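Side-chain contacts in immunoglobulin-like protein (Pseudomonas aeruginosa, PDB 3N6Y), which is of unknown function but has an immunoglobulin-like beta fold of the E-set group and is probably exported, being made with a signal sequence: residues Q36-T41 with G53-L58; S59-G64 with P99-A104; V77-P80 with R84-K87; Y105-T108 with E112-K115; R119-V122 with R127-A130. All blocks are in the same frame, centred on the assembly; numbering follows the deposited sequence.

Contact 1: Q36-T41 with G53-L58; sequences QNIQQT and GMRYQL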
# COMPACT_ATOMS: atom_id res chain seq x y z
N GLN A 36 -3.85 -13.97 2.53
CA GLN A 36 -3.53 -13.98 1.11
C GLN A 36 -2.03 -14.19 0.96
O GLN A 36 -1.24 -13.52 1.63
CB GLN A 36 -3.98 -12.67 0.44
CG GLN A 36 -5.51 -12.56 0.22
CD GLN A 36 -5.91 -11.31 -0.55
OE1 GLN A 36 -5.67 -10.19 -0.10
NE2 GLN A 36 -6.52 -11.49 -1.72
N ASN A 37 -1.65 -15.15 0.12
CA ASN A 37 -0.29 -15.27 -0.34
C ASN A 37 -0.02 -14.04 -1.21
O ASN A 37 -0.92 -13.49 -1.83
CB ASN A 37 -0.11 -16.57 -1.16
CG ASN A 37 1.34 -16.84 -1.52
OD1 ASN A 37 2.23 -16.76 -0.68
ND2 ASN A 37 1.59 -17.19 -2.79
N ILE A 38 1.22 -13.62 -1.19
CA ILE A 38 1.76 -12.60 -2.11
C ILE A 38 2.86 -13.19 -3.00
O ILE A 38 3.85 -13.78 -2.50
CB ILE A 38 2.32 -11.37 -1.32
CG1 ILE A 38 1.24 -10.70 -0.48
CG2 ILE A 38 3.03 -10.36 -2.29
CD1 ILE A 38 1.84 -9.75 0.55
N GLN A 39 2.67 -13.09 -4.32
CA GLN A 39 3.67 -13.50 -5.31
C GLN A 39 4.63 -12.33 -5.46
O GLN A 39 4.24 -11.22 -5.85
CB GLN A 39 3.00 -13.83 -6.64
CG GLN A 39 3.87 -14.56 -7.66
CD GLN A 39 3.05 -15.09 -8.82
OE1 GLN A 39 3.03 -16.29 -9.09
NE2 GLN A 39 2.33 -14.21 -9.48
N GLN A 40 5.88 -12.55 -5.09
CA GLN A 40 6.83 -11.45 -5.01
C GLN A 40 7.21 -10.98 -6.39
O GLN A 40 7.80 -11.75 -7.15
CB GLN A 40 8.10 -11.88 -4.26
CG GLN A 40 9.07 -10.71 -4.11
CD GLN A 40 10.24 -11.02 -3.20
OE1 GLN A 40 10.11 -11.06 -1.99
NE2 GLN A 40 11.42 -11.15 -3.79
N THR A 41 6.90 -9.73 -6.71
CA THR A 41 7.24 -9.15 -8.00
C THR A 41 7.02 -7.65 -7.98
O THR A 41 6.20 -7.17 -7.16
CB THR A 41 6.34 -9.75 -9.12
OG1 THR A 41 6.83 -9.27 -10.38
CG2 THR A 41 4.89 -9.33 -8.93
N GLY A 53 0.70 -4.62 -3.88
CA GLY A 53 1.22 -3.73 -2.87
C GLY A 53 2.18 -4.41 -1.93
O GLY A 53 2.95 -5.28 -2.36
N MSE A 54 2.14 -3.99 -0.68
CA MSE A 54 3.06 -4.35 0.38
C MSE A 54 2.32 -4.89 1.63
O MSE A 54 1.20 -4.42 1.95
CB MSE A 54 3.93 -3.11 0.76
CG MSE A 54 5.01 -2.77 -0.26
SE MSE A 54 6.01 -1.24 0.40
CE MSE A 54 4.60 0.06 0.35
N ARG A 55 2.98 -5.80 2.36
CA ARG A 55 2.52 -6.27 3.65
C ARG A 55 3.78 -6.26 4.52
O ARG A 55 4.86 -6.69 4.10
CB ARG A 55 1.87 -7.64 3.59
CG ARG A 55 1.34 -8.10 4.95
CD ARG A 55 0.38 -9.25 4.81
NE ARG A 55 1.07 -10.40 4.20
CZ ARG A 55 0.47 -11.33 3.48
NH1 ARG A 55 -0.83 -11.30 3.25
NH2 ARG A 55 1.19 -12.30 2.95
N TYR A 56 3.65 -5.76 5.73
CA TYR A 56 4.79 -5.50 6.60
C TYR A 56 4.36 -5.60 8.07
O TYR A 56 3.16 -5.63 8.40
CB TYR A 56 5.41 -4.11 6.31
CG TYR A 56 4.41 -3.04 5.97
CD1 TYR A 56 4.00 -2.84 4.66
CD2 TYR A 56 3.82 -2.24 6.96
CE1 TYR A 56 3.06 -1.90 4.34
CE2 TYR A 56 2.91 -1.29 6.64
CZ TYR A 56 2.51 -1.13 5.33
OH TYR A 56 1.56 -0.21 4.97
N GLN A 57 5.35 -5.68 8.95
CA GLN A 57 5.13 -5.70 10.39
C GLN A 57 5.77 -4.47 11.01
O GLN A 57 6.89 -4.06 10.60
CB GLN A 57 5.75 -6.96 11.02
CG GLN A 57 5.25 -8.26 10.43
CD GLN A 57 6.06 -9.43 10.94
OE1 GLN A 57 5.96 -9.79 12.10
NE2 GLN A 57 6.92 -9.99 10.08
N LEU A 58 5.02 -3.83 11.91
CA LEU A 58 5.48 -2.66 12.66
C LEU A 58 5.54 -2.95 14.17
O LEU A 58 4.55 -3.39 14.77
CB LEU A 58 4.52 -1.49 12.44
CG LEU A 58 4.38 -0.96 11.01
CD1 LEU A 58 3.22 0.09 10.91
CD2 LEU A 58 5.75 -0.41 10.51
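R55 reaches Q36 and I38 because its CG stands anti to the backbone N (chi1 -177°) and its chain bends once, at chi3 (61°). I38 turns to meet it. Its CG1 lies anti to the carbonyl carbon (chi1 -60°), and this carries CD1 over the arginine. The two side chains cross obliquely. I38 CD1 sits over one face of the guanidinium, off toward the rim, 3.6 Å from R55 CZ. It also touches the root of the same side chain, with I38 CD1 3.7 Å from R55 CB.

The polar end of R55 points at the backbone. Its two terminal nitrogens converge on a single carbonyl oxygen. R55 NH1 is 2.8 Å from Q36 O, and R55 NH2 is 3.0 Å from Q36 O. The oxygen lies in the guanidinium plane, at its edge. R55 NE forms a salt bridge with E13, so this positive group has a carboxylate partner as well. These bonds should fix the rotation of the guanidinium, while the methyl of I38 covers one side. The side chain of Q36 takes another course and bonds K51.

The nearest CA atoms, those of I38 and R55, are 8.6 Å apart, so side chains bridge the gap. The contact ties strand 38-40 and the residues just before it to strand 51-59 at the surface of an immunoglobulin-like, all-beta domain.

Contact 2: S59-G64 with P99-A104; sequences SGKQEG and PTDVMA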
# COMPACT_ATOMS: atom_id res chain seq x y z
N SER A 59 6.70 -2.66 14.76
CA SER A 59 6.87 -2.67 16.21
C SER A 59 6.58 -1.26 16.74
O SER A 59 6.72 -0.27 16.00
CB SER A 59 8.30 -3.09 16.59
OG SER A 59 9.28 -2.19 16.04
N GLY A 60 6.19 -1.17 18.03
CA GLY A 60 6.00 0.13 18.69
C GLY A 60 4.66 0.82 18.50
O GLY A 60 4.44 1.94 18.99
N LYS A 61 3.72 0.13 17.84
CA LYS A 61 2.42 0.73 17.55
C LYS A 61 1.62 0.98 18.85
O LYS A 61 1.45 0.06 19.67
CB LYS A 61 1.59 -0.17 16.62
CG LYS A 61 2.16 -0.31 15.21
CD LYS A 61 1.15 -1.02 14.27
CE LYS A 61 1.02 -2.49 14.55
NZ LYS A 61 -0.08 -3.03 13.68
N GLN A 62 1.14 2.21 19.03
CA GLN A 62 0.41 2.58 20.22
C GLN A 62 -0.81 3.41 19.85
O GLN A 62 -0.91 3.88 18.72
CB GLN A 62 1.32 3.34 21.21
CG GLN A 62 2.37 2.38 21.77
CD GLN A 62 3.54 3.04 22.46
OE1 GLN A 62 4.14 4.00 21.94
NE2 GLN A 62 3.93 2.47 23.62
N GLU A 63 -1.76 3.52 20.78
CA GLU A 63 -3.02 4.21 20.46
C GLU A 63 -2.87 5.68 20.16
O GLU A 63 -3.61 6.23 19.34
CB GLU A 63 -4.02 4.04 21.61
CG GLU A 63 -4.50 2.66 21.85
CD GLU A 63 -5.32 2.08 20.70
OE1 GLU A 63 -5.83 2.83 19.83
OE2 GLU A 63 -5.47 0.85 20.68
N GLY A 64 -1.94 6.35 20.83
CA GLY A 64 -1.81 7.80 20.67
C GLY A 64 -0.87 8.23 19.57
O GLY A 64 -0.51 9.41 19.45
N PRO A 99 -1.20 -7.94 13.77
CA PRO A 99 0.16 -8.45 13.51
C PRO A 99 0.85 -7.92 12.22
O PRO A 99 2.05 -7.79 12.18
CB PRO A 99 -0.03 -9.97 13.46
CG PRO A 99 -1.44 -10.18 13.20
CD PRO A 99 -2.19 -9.03 13.81
N THR A 100 0.05 -7.64 11.20
CA THR A 100 0.56 -7.11 9.96
C THR A 100 -0.24 -5.88 9.55
O THR A 100 -1.40 -5.70 9.92
CB THR A 100 0.51 -8.12 8.80
OG1 THR A 100 -0.83 -8.53 8.58
CG2 THR A 100 1.35 -9.35 9.12
N ASP A 101 0.41 -5.05 8.75
CA ASP A 101 -0.18 -3.87 8.15
C ASP A 101 0.02 -4.01 6.63
O ASP A 101 0.94 -4.64 6.20
CB ASP A 101 0.55 -2.62 8.66
CG ASP A 101 0.21 -2.30 10.11
OD1 ASP A 101 0.82 -2.92 11.01
OD2 ASP A 101 -0.69 -1.46 10.32
N VAL A 102 -0.93 -3.52 5.86
CA VAL A 102 -0.99 -3.68 4.42
C VAL A 102 -1.22 -2.34 3.76
O VAL A 102 -1.95 -1.49 4.26
CB VAL A 102 -2.14 -4.61 4.03
CG1 VAL A 102 -2.35 -4.67 2.49
CG2 VAL A 102 -1.92 -6.02 4.59
N MSE A 103 -0.55 -2.16 2.65
CA MSE A 103 -0.82 -1.05 1.72
C MSE A 103 -0.99 -1.67 0.34
O MSE A 103 -0.02 -2.10 -0.29
CB MSE A 103 0.29 -0.00 1.70
CG MSE A 103 -0.05 1.09 0.73
SE MSE A 103 1.38 2.44 0.76
CE MSE A 103 0.58 3.56 -0.65
N ALA A 104 -2.23 -1.72 -0.12
CA ALA A 104 -2.56 -2.35 -1.39
C ALA A 104 -3.49 -1.51 -2.25
O ALA A 104 -4.26 -0.64 -1.73
CB ALA A 104 -3.13 -3.74 -1.18
O HOH W 1 -2.12 -1.43 12.40
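The segment 59-64 is the connection that leaves strand 51-59, and it is held to the start of strand 101-106 by a buried salt bridge between K61 and D101. The two side chains come from opposite directions. K61 NZ donates to D101 OD1 at 2.8 Å, on the syn lone pair of that oxygen, the side of OD2. D101 OD2 itself stays farther off, 3.8 Å from K61 NZ. A water closes that side. It accepts from K61 NZ at 2.9 Å and donates to D101 OD2. This second leg, 2.5 Å from the water to D101 OD2, is unusually short and its length should be read with caution. Lysine, carboxylate and water form a small ring of polar contacts.

The chain of K61 bends at chi3 (-73°), and this turn directs NZ to the carboxylate.

Strands 51-59 and 101-106 are antiparallel neighbours in one sheet of the immunoglobulin-like fold. D101 is the first residue of its strand, and its backbone pairs with Y56. The salt bridge therefore sits at the end of this strand pair, where strand 51-59 runs out and strand 101-106 begins.

K61 NZ also hydrogen-bonds the backbone oxygens of V95 and A98. Four acceptors thus surround the three N-H groups of the ammonium, so the bonds cannot all be full ones. Together they probably stabilise a buried positive charge. A tetraethylene glycol molecule, probably from the crystallisation liquor, lies about 4 Å from the side chain of K61.

Contact 3: V77-P80 with R84-K87; sequences VVTP and RHDK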
# COMPACT_ATOMS: atom_id res chain seq x y z
N VAL A 77 -4.93 8.20 -12.92
CA VAL A 77 -6.23 7.53 -12.99
C VAL A 77 -7.29 8.58 -13.21
O VAL A 77 -7.47 9.49 -12.40
CB VAL A 77 -6.50 6.76 -11.67
CG1 VAL A 77 -7.95 6.19 -11.66
CG2 VAL A 77 -5.45 5.65 -11.51
N VAL A 78 -8.00 8.49 -14.33
CA VAL A 78 -9.07 9.44 -14.62
C VAL A 78 -10.41 8.78 -14.32
O VAL A 78 -10.80 7.79 -14.97
CB VAL A 78 -9.03 9.93 -16.07
CG1 VAL A 78 -10.18 10.97 -16.33
CG2 VAL A 78 -7.59 10.48 -16.45
N THR A 79 -11.10 9.30 -13.30
CA THR A 79 -12.37 8.73 -12.91
C THR A 79 -13.46 9.18 -13.90
O THR A 79 -13.22 10.10 -14.70
CB THR A 79 -12.74 9.09 -11.47
OG1 THR A 79 -12.38 10.46 -11.18
CG2 THR A 79 -12.06 8.16 -10.49
N PRO A 80 -14.63 8.49 -13.92
CA PRO A 80 -15.65 8.82 -14.91
C PRO A 80 -16.14 10.29 -14.83
O PRO A 80 -16.67 10.80 -15.82
CB PRO A 80 -16.79 7.86 -14.57
CG PRO A 80 -16.07 6.65 -14.01
CD PRO A 80 -14.96 7.24 -13.18
N ARG A 84 -8.59 13.77 -12.73
CA ARG A 84 -7.39 12.95 -12.74
C ARG A 84 -6.79 12.83 -11.34
O ARG A 84 -6.57 13.81 -10.65
CB ARG A 84 -6.32 13.47 -13.73
CG ARG A 84 -5.11 12.51 -13.98
CD ARG A 84 -4.05 13.06 -14.97
NE ARG A 84 -3.48 14.31 -14.47
CZ ARG A 84 -3.58 15.50 -15.04
NH1 ARG A 84 -4.19 15.67 -16.21
NH2 ARG A 84 -3.05 16.55 -14.43
N HIS A 85 -6.53 11.58 -10.95
CA HIS A 85 -5.91 11.26 -9.68
C HIS A 85 -4.50 10.73 -9.96
O HIS A 85 -4.30 9.53 -10.29
CB HIS A 85 -6.78 10.24 -8.93
CG HIS A 85 -8.21 10.61 -8.88
ND1 HIS A 85 -8.79 11.27 -7.80
CD2 HIS A 85 -9.19 10.46 -9.80
CE1 HIS A 85 -10.07 11.46 -8.05
NE2 HIS A 85 -10.34 11.01 -9.27
N ASP A 86 -3.51 11.60 -9.78
CA ASP A 86 -2.08 11.22 -9.89
C ASP A 86 -1.53 10.77 -8.54
O ASP A 86 -0.45 10.15 -8.48
CB ASP A 86 -1.28 12.43 -10.41
CG ASP A 86 -1.75 12.83 -11.79
OD1 ASP A 86 -1.40 12.06 -12.72
OD2 ASP A 86 -2.44 13.87 -11.93
N LYS A 87 -2.23 11.10 -7.48
CA LYS A 87 -1.94 10.49 -6.18
C LYS A 87 -3.22 10.19 -5.48
O LYS A 87 -4.23 10.87 -5.68
CB LYS A 87 -1.08 11.38 -5.31
CG LYS A 87 -1.76 12.64 -4.78
CD LYS A 87 -0.85 13.28 -3.74
CE LYS A 87 -1.37 14.58 -3.13
NZ LYS A 87 -2.37 14.45 -2.00
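T79 OG1 has three polar partners: H85 across the contact, and D81 and Q83 in the turn between the segments. H85 NE2 donates to T79 OG1 at 2.8 Å. T79 OG1 lies at the edge of the imidazole of H85, almost in the ring plane. With NE2 as donor, H85 probably carries a proton there. The side chain of D81, the strongest polar partner of T79, and the backbone O of Q83 are both acceptors. The single hydroxyl hydrogen must be shared between them or serve one at a time. The T79 and H85 side chains cross at about a right angle, and the methyl joins in, with T79 CG2 3.5 Å from H85 NE2.

T79 OG1 stands between its backbone N and carbonyl carbon (chi1 40°), where it can face the ring. H85 CG is anti to its carbonyl carbon (chi1 -48°). The ring leans across to T79, and its edge is also near the backbone, with H85 CD2 3.3 Å from V77 O.

The two segments are arms of the beta hairpin formed by strands 76-78 and 84-92, at one edge of the larger sheet. V77 and H85 are an antiparallel hydrogen-bonded pair. H85 N donates to V77 O at 2.7 Å, and V77 N donates to H85 O at 3.0 Å. The next pair, V78 and R84, is non-hydrogen-bonded. On its face, V78 CG2 touches R84 CG at 4.0 Å. In the conformer described, R84 NE and D86 OD2 form a salt bridge of 2.8 Å.

Contact 4: Y105-T108 with E112-K115; sequences YEFT and EVVK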
# COMPACT_ATOMS: atom_id res chain seq x y z
N TYR A 105 -3.47 -1.83 -3.54
CA TYR A 105 -4.31 -1.22 -4.54
C TYR A 105 -4.86 -2.32 -5.41
O TYR A 105 -4.09 -3.20 -5.81
CB TYR A 105 -3.54 -0.21 -5.39
CG TYR A 105 -4.44 0.68 -6.23
CD1 TYR A 105 -4.80 0.30 -7.50
CD2 TYR A 105 -4.94 1.88 -5.72
CE1 TYR A 105 -5.64 1.12 -8.29
CE2 TYR A 105 -5.79 2.73 -6.50
CZ TYR A 105 -6.10 2.32 -7.78
OH TYR A 105 -6.90 3.09 -8.56
N GLU A 106 -6.18 -2.26 -5.69
CA GLU A 106 -6.83 -3.22 -6.57
C GLU A 106 -7.52 -2.52 -7.76
O GLU A 106 -8.21 -1.50 -7.60
CB GLU A 106 -7.81 -4.13 -5.80
CG GLU A 106 -8.22 -5.37 -6.60
CD GLU A 106 -8.96 -6.44 -5.79
OE1 GLU A 106 -8.66 -6.62 -4.58
OE2 GLU A 106 -9.81 -7.15 -6.38
N PHE A 107 -7.34 -3.09 -8.95
CA PHE A 107 -7.98 -2.58 -10.14
C PHE A 107 -9.42 -3.11 -10.12
O PHE A 107 -9.69 -4.24 -10.56
CB PHE A 107 -7.28 -3.06 -11.41
CG PHE A 107 -5.83 -2.58 -11.57
CD1 PHE A 107 -5.45 -1.30 -11.18
CD2 PHE A 107 -4.89 -3.40 -12.15
CE1 PHE A 107 -4.14 -0.88 -11.32
CE2 PHE A 107 -3.56 -2.99 -12.33
CZ PHE A 107 -3.18 -1.71 -11.91
N THR A 108 -10.35 -2.35 -9.55
CA THR A 108 -11.72 -2.77 -9.41
C THR A 108 -12.63 -2.32 -10.57
O THR A 108 -13.65 -2.97 -10.85
CB THR A 108 -12.25 -2.27 -8.07
OG1 THR A 108 -11.33 -2.66 -7.04
CG2 THR A 108 -13.61 -2.80 -7.75
N GLU A 112 -9.25 2.38 -13.49
CA GLU A 112 -8.15 2.23 -12.55
C GLU A 112 -6.96 1.45 -13.14
O GLU A 112 -5.82 1.54 -12.63
CB GLU A 112 -8.65 1.56 -11.26
CG GLU A 112 -9.65 2.37 -10.52
CD GLU A 112 -10.21 1.68 -9.32
OE1 GLU A 112 -10.34 0.45 -9.35
OE2 GLU A 112 -10.54 2.39 -8.36
N VAL A 113 -7.20 0.72 -14.26
CA VAL A 113 -6.16 -0.06 -14.92
C VAL A 113 -5.36 0.88 -15.79
O VAL A 113 -5.69 1.06 -16.96
CB VAL A 113 -6.77 -1.21 -15.78
CG1 VAL A 113 -5.63 -2.05 -16.47
CG2 VAL A 113 -7.75 -2.09 -14.95
N VAL A 114 -4.31 1.47 -15.22
CA VAL A 114 -3.49 2.43 -15.92
C VAL A 114 -2.05 1.95 -15.96
O VAL A 114 -1.40 1.75 -14.92
CB VAL A 114 -3.55 3.81 -15.26
CG1 VAL A 114 -2.67 4.83 -16.02
CG2 VAL A 114 -4.99 4.29 -15.16
N LYS A 115 -1.57 1.72 -17.18
CA LYS A 115 -0.22 1.23 -17.38
C LYS A 115 0.79 2.29 -16.98
O LYS A 115 0.55 3.49 -17.16
CB LYS A 115 0.00 0.78 -18.84
CG LYS A 115 -0.86 -0.40 -19.20
CD LYS A 115 -0.67 -0.88 -20.64
CE LYS A 115 -1.70 -1.97 -20.94
NZ LYS A 115 -1.93 -2.29 -22.38
O HOH W 2 -8.91 4.48 -7.31
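F107 lays one face of its ring over the backbone of V113, in a CH-pi contact with V113 CA 4.1 Å from the ring centroid. CA lies 15° off the ring normal, somewhat toward the rim. The valine side chain continues the contact at the base of the ring, where V113 CG2 is 3.7 Å from F107 CB. The two side chains cross at about a right angle. V113 is the centre of an inverse gamma turn, and this tight bend presents its CA to the phenylalanine.

E112 precedes V113 and makes the polar part of the contact. Its CG lies anti to the carbonyl carbon (chi1 -63°), and the extended chain beyond carries the carboxylate back to the chain just past the end of strand 101-106. E112 OE1 accepts from T108 N at 2.8 Å, nearly head-on to its C-O bond. The same oxygen also accepts from the backbone N of E109, so two successive N-H groups of the turn converge on it. T108 and E112 run side by side and point the same way.

The carbon part of the glutamate passes the rim of the tyrosine, with E112 CG 3.5 Å from Y105 OH. The ring and carboxylate planes are 56° apart. A water links the two polar ends, 2.7 Å from Y105 OH and 2.9 Å from E112 OE2, and donates to the carboxylate.

E106 O, an acceptor, lies 3.4 Å from E112 OE1 without a hydrogen bond. The two backbone donors on OE1 and the water on OE2 probably outweigh this close carbonyl and keep the carboxylate ionised.

Contact 5: R119-V122 with R127-A130; sequences RLMV and RLLA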
# COMPACT_ATOMS: atom_id res chain seq x y z
N ARG A 119 4.01 4.01 -7.54
CA ARG A 119 4.92 4.05 -6.42
C ARG A 119 4.06 4.15 -5.16
O ARG A 119 3.33 5.12 -4.98
CB ARG A 119 5.91 5.23 -6.59
CG ARG A 119 6.83 5.49 -5.38
CD ARG A 119 7.80 6.65 -5.62
NE ARG A 119 8.95 6.67 -4.71
CZ ARG A 119 9.88 7.63 -4.70
NH1 ARG A 119 9.82 8.67 -5.54
NH2 ARG A 119 10.93 7.54 -3.87
N LEU A 120 4.14 3.13 -4.30
CA LEU A 120 3.36 3.03 -3.06
C LEU A 120 4.30 3.27 -1.90
O LEU A 120 5.37 2.63 -1.80
CB LEU A 120 2.77 1.62 -2.95
CG LEU A 120 1.40 1.43 -3.66
CD1 LEU A 120 1.43 1.84 -5.13
CD2 LEU A 120 0.98 -0.02 -3.55
N MSE A 121 3.98 4.25 -1.09
CA MSE A 121 4.84 4.74 -0.02
C MSE A 121 4.04 4.82 1.25
O MSE A 121 2.98 5.46 1.28
CB MSE A 121 5.42 6.12 -0.40
CG MSE A 121 6.14 6.11 -1.73
SE MSE A 121 6.69 7.94 -2.19
CE MSE A 121 8.45 7.89 -1.31
N VAL A 122 4.54 4.16 2.30
CA VAL A 122 3.98 4.26 3.64
C VAL A 122 4.80 5.20 4.51
O VAL A 122 5.97 4.97 4.75
CB VAL A 122 3.97 2.89 4.40
CG1 VAL A 122 3.19 3.06 5.74
CG2 VAL A 122 3.38 1.82 3.58
N ARG A 127 8.11 10.70 7.91
CA ARG A 127 9.05 9.61 7.86
C ARG A 127 8.52 8.46 7.03
O ARG A 127 7.43 7.94 7.26
CB ARG A 127 9.40 9.08 9.25
CG ARG A 127 10.46 7.97 9.27
CD ARG A 127 10.96 7.71 10.66
NE ARG A 127 9.83 7.41 11.50
CZ ARG A 127 9.54 6.22 12.05
NH1 ARG A 127 10.31 5.16 11.92
NH2 ARG A 127 8.43 6.12 12.78
N LEU A 128 9.32 8.08 6.06
CA LEU A 128 9.00 6.94 5.21
C LEU A 128 9.35 5.64 5.90
O LEU A 128 10.51 5.46 6.30
CB LEU A 128 9.84 7.04 3.94
CG LEU A 128 9.59 5.96 2.89
CD1 LEU A 128 8.15 5.98 2.40
CD2 LEU A 128 10.62 6.15 1.77
N LEU A 129 8.38 4.74 6.04
CA LEU A 129 8.61 3.44 6.65
C LEU A 129 8.98 2.39 5.56
O LEU A 129 9.87 1.53 5.77
CB LEU A 129 7.36 3.02 7.40
CG LEU A 129 7.13 3.84 8.66
CD1 LEU A 129 5.77 3.56 9.26
CD2 LEU A 129 8.28 3.56 9.70
N ALA A 130 8.27 2.42 4.44
CA ALA A 130 8.45 1.43 3.37
C ALA A 130 7.98 1.98 2.03
O ALA A 130 7.05 2.78 2.00
CB ALA A 130 7.73 0.14 3.71
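M121 and L128 cross at about a right angle beside a classic beta bulge in the hairpin of strands 116-124 and 127-136. M121, a selenomethionine, meets the leucine at two levels. M121 CB is 3.9 Å from L128 CD1, and M121 CE is 4.2 Å from L128 CD2. The chain of M121 bends at chi3 (90°), which brings its terminal methyl round to the leucine.

V122 is the single residue opposite the bulge. L129 and A130 both face it. The N-to-C directions of the two short strand axes are 113° apart, far from the 180° of straight antiparallel strands. The V122 side chain lies on the same face as A130, which is turned toward the packed interior of the sandwich. There V122 and A130 both touch M54 of strand 51-59. L129 comes alongside more loosely, with V122 CG1 4.4 Å from L129 CD1.

The backbone bonds follow the bulge. V122 N donates to A130 O at 2.9 Å. V122 O receives two N-H groups, one from L129 N at 2.7 Å and a weak one from A130 N at 3.4 Å. The same carbonyl oxygen also meets a leucine methyl, with L128 CD1 3.4 Å from V122 O.

Along the chain, contact 1 closes first. Contact 2 then spans the residues that hold contact 3, and contacts 4 and 5 follow. Contacts 1 and 2 each bring one strand to the same sheet, 51-59 and 101-106, which are neighbours in it; their centres are about 14 Å apart. Contact 4 continues strand 101-106 at its far end, with its centre about 25 Å from that of contact 2. Contacts 3 and 5 lie in the larger mixed sheet, centres about 21 Å apart. V77 packs on V114, joining contacts 3 and 4. M54, Y56 and M103 pack on L120 and V122 of contact 5. The two sheets thus meet face to face, as in an immunoglobulin-like sandwich.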